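Local coordinates for MJ fibrillarin homologue (Methanocaldococcus jannaschii, PDB 1FBN), which probably methylates ribose 2'-hydroxyls of ribosomal and transfer RNA, using S-adenosyl-L-methionine, at sites chosen by the guide RNA of box C/D particles, at residues Val208-Ile213 against Asp219-Val224. Sequence-based numbering, arbitrary orientation.
Sequences VDEVDI and DHVMFV
A classic beta bulge opens the pairing, with Val208 and Asp209 together set against Val224: Val224 O accepts from Val208 N at 2.8 Å and, less closely, from Asp209 N at 3.3 Å. Val224 N returns a bond to Asp209 O, approaching from above that carbonyl's plane. Beyond the bulge the strands regain regular antiparallel pairing, and Val211 and Met222 exchange two nearly straight bonds, Met222 N to Val211 O measuring 2.9 Å at 167°. Between these pairs, Glu210 CA makes a CA-H...O contact with Met222 O.

On the face bearing Glu210, Asp212, Val221 and Phe223, the Glu210 chain runs out alongside the phenyl ring. With CG anti to the backbone N (chi1 -172°) and the chain extended beyond it, Glu210 reaches past Val221, whose CG1 is 3.5 Å from Glu210 CG. Its CD comes as near to Phe223 CE1, with carboxylate and ring planes 41° apart. Val221 CG1 also sits over one face of that ring, toward its rim, and Phe193 of helix 189-203 packs on both Val221 and Phe223. The other face carries Asp209, Val211, Met222 and Val224, where Asp209 CB meets Val224 CB at 3.8 Å and Asp209 OD2 turns off to accept from the backbone N of Lys68 and of Val69.

Where the strands part, a water bridges His220 N and Asp212 OD1, and Ile213 CG1 and CD1 rest against His220 CB. The last backbone bond, Ile213 N to His220 O, is weak. This is the C-terminal hairpin of a Rossmann-like methyltransferase sheet: strand 220-227 runs antiparallel beside strand 172-179, with 205-212 outermost, the 3-2-1-4-5-7-6 order of class I AdoMet-dependent enzymes.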
loop_
_atom_site.group_PDB
_atom_site.type_symbol
_atom_site.label_atom_id
_atom_site.label_comp_id
_atom_site.label_asym_id
_atom_site.label_seq_id
_atom_site.Cartn_x
_atom_site.Cartn_y
_atom_site.Cartn_z
ATOM N N VAL A 208 -10.392 3.549 11.110
ATOM C CA VAL A 208 -9.526 4.343 11.981
ATOM C C VAL A 208 -8.783 5.491 11.301
ATOM O O VAL A 208 -8.170 6.315 11.976
ATOM C CB VAL A 208 -8.510 3.455 12.765
ATOM C CG1 VAL A 208 -9.260 2.510 13.702
ATOM C CG2 VAL A 208 -7.615 2.671 11.811
ATOM N N ASP A 209 -8.822 5.531 9.971
ATOM C CA ASP A 209 -8.177 6.606 9.217
ATOM C C ASP A 209 -8.828 6.733 7.848
ATOM O O ASP A 209 -9.374 5.765 7.304
ATOM C CB ASP A 209 -6.668 6.370 9.073
ATOM C CG ASP A 209 -5.867 7.675 9.004
ATOM O OD1 ASP A 209 -6.414 8.712 8.571
ATOM O OD2 ASP A 209 -4.681 7.669 9.388
ATOM N N GLU A 210 -8.792 7.948 7.314
ATOM C CA GLU A 210 -9.378 8.258 6.017
ATOM C C GLU A 210 -8.610 9.460 5.474
ATOM O O GLU A 210 -8.614 10.533 6.081
ATOM C CB GLU A 210 -10.858 8.593 6.189
ATOM C CG GLU A 210 -11.627 8.748 4.893
ATOM C CD GLU A 210 -13.098 9.076 5.109
ATOM O OE1 GLU A 210 -13.704 8.546 6.069
ATOM O OE2 GLU A 210 -13.650 9.860 4.307
ATOM N N VAL A 211 -7.939 9.266 4.340
ATOM C CA VAL A 211 -7.128 10.319 3.738
ATOM C C VAL A 211 -7.466 10.631 2.283
ATOM O O VAL A 211 -7.406 9.760 1.409
ATOM C CB VAL A 211 -5.609 9.963 3.804
ATOM C CG1 VAL A 211 -4.761 11.134 3.329
ATOM C CG2 VAL A 211 -5.205 9.563 5.211
ATOM N N ASP A 212 -7.826 11.886 2.034
ATOM C CA ASP A 212 -8.115 12.348 0.683
ATOM C C ASP A 212 -6.740 12.640 0.070
ATOM O O ASP A 212 -6.034 13.545 0.518
ATOM C CB ASP A 212 -8.962 13.632 0.729
ATOM C CG ASP A 212 -9.390 14.118 -0.659
ATOM O OD1 ASP A 212 -8.971 13.531 -1.676
ATOM O OD2 ASP A 212 -10.164 15.098 -0.732
ATOM N N ILE A 213 -6.340 11.837 -0.914
ATOM C CA ILE A 213 -5.045 12.018 -1.566
ATOM C C ILE A 213 -5.172 12.955 -2.773
ATOM O O ILE A 213 -4.352 12.939 -3.691
ATOM C CB ILE A 213 -4.438 10.655 -1.959
ATOM C CG1 ILE A 213 -5.352 9.907 -2.934
ATOM C CG2 ILE A 213 -4.258 9.803 -0.711
ATOM C CD1 ILE A 213 -4.737 8.633 -3.482
ATOM N N ASP A 219 -10.463 12.392 -6.586
ATOM C CA ASP A 219 -11.570 11.577 -6.089
ATOM C C ASP A 219 -11.134 10.173 -5.665
ATOM O O ASP A 219 -11.764 9.169 -6.013
ATOM C CB ASP A 219 -12.730 11.540 -7.092
ATOM C CG ASP A 219 -13.436 12.882 -7.213
ATOM O OD1 ASP A 219 -13.691 13.519 -6.169
ATOM O OD2 ASP A 219 -13.732 13.303 -8.353
ATOM N N HIS A 220 -10.031 10.137 -4.917
ATOM C CA HIS A 220 -9.445 8.916 -4.366
ATOM C C HIS A 220 -9.282 9.135 -2.865
ATOM O O HIS A 220 -8.811 10.194 -2.437
ATOM C CB HIS A 220 -8.052 8.653 -4.948
ATOM C CG HIS A 220 -8.051 7.918 -6.249
ATOM N ND1 HIS A 220 -8.466 8.489 -7.433
ATOM C CD2 HIS A 220 -7.631 6.669 -6.563
ATOM C CE1 HIS A 220 -8.298 7.627 -8.419
ATOM N NE2 HIS A 220 -7.794 6.514 -7.917
ATOM N N VAL A 221 -9.662 8.134 -2.075
ATOM C CA VAL A 221 -9.538 8.204 -0.617
ATOM C C VAL A 221 -8.957 6.903 -0.076
ATOM O O VAL A 221 -9.387 5.819 -0.465
ATOM C CB VAL A 221 -10.909 8.446 0.072
ATOM C CG1 VAL A 221 -10.780 8.295 1.577
ATOM C CG2 VAL A 221 -11.432 9.831 -0.263
HETATM N N MSE A 222 -7.953 7.020 0.790
HETATM C CA MSE A 222 -7.324 5.858 1.411
HETATM C C MSE A 222 -8.033 5.582 2.739
HETATM O O MSE A 222 -8.079 6.439 3.622
HETATM C CB MSE A 222 -5.827 6.117 1.658
HETATM C CG MSE A 222 -5.056 4.976 2.332
HETATM SE SE MSE A 222 -4.792 3.505 1.302
HETATM C CE MSE A 222 -3.334 3.977 0.449
ATOM N N PHE A 223 -8.640 4.408 2.848
ATOM C CA PHE A 223 -9.318 4.005 4.073
ATOM C C PHE A 223 -8.436 3.012 4.824
ATOM O O PHE A 223 -7.742 2.194 4.212
ATOM C CB PHE A 223 -10.667 3.330 3.769
ATOM C CG PHE A 223 -11.743 4.276 3.314
ATOM C CD1 PHE A 223 -12.533 4.951 4.244
ATOM C CD2 PHE A 223 -11.981 4.480 1.958
ATOM C CE1 PHE A 223 -13.549 5.814 3.830
ATOM C CE2 PHE A 223 -12.995 5.342 1.532
ATOM C CZ PHE A 223 -13.779 6.009 2.470
ATOM N N VAL A 224 -8.425 3.130 6.148
ATOM C CA VAL A 224 -7.672 2.219 6.998
ATOM C C VAL A 224 -8.638 1.760 8.085
ATOM O O VAL A 224 -9.328 2.575 8.701
ATOM C CB VAL A 224 -6.442 2.891 7.647
ATOM C CG1 VAL A 224 -5.724 1.898 8.550
ATOM C CG2 VAL A 224 -5.483 3.407 6.577
HETATM O O HOH W 1 -9.114 12.861 -4.294
#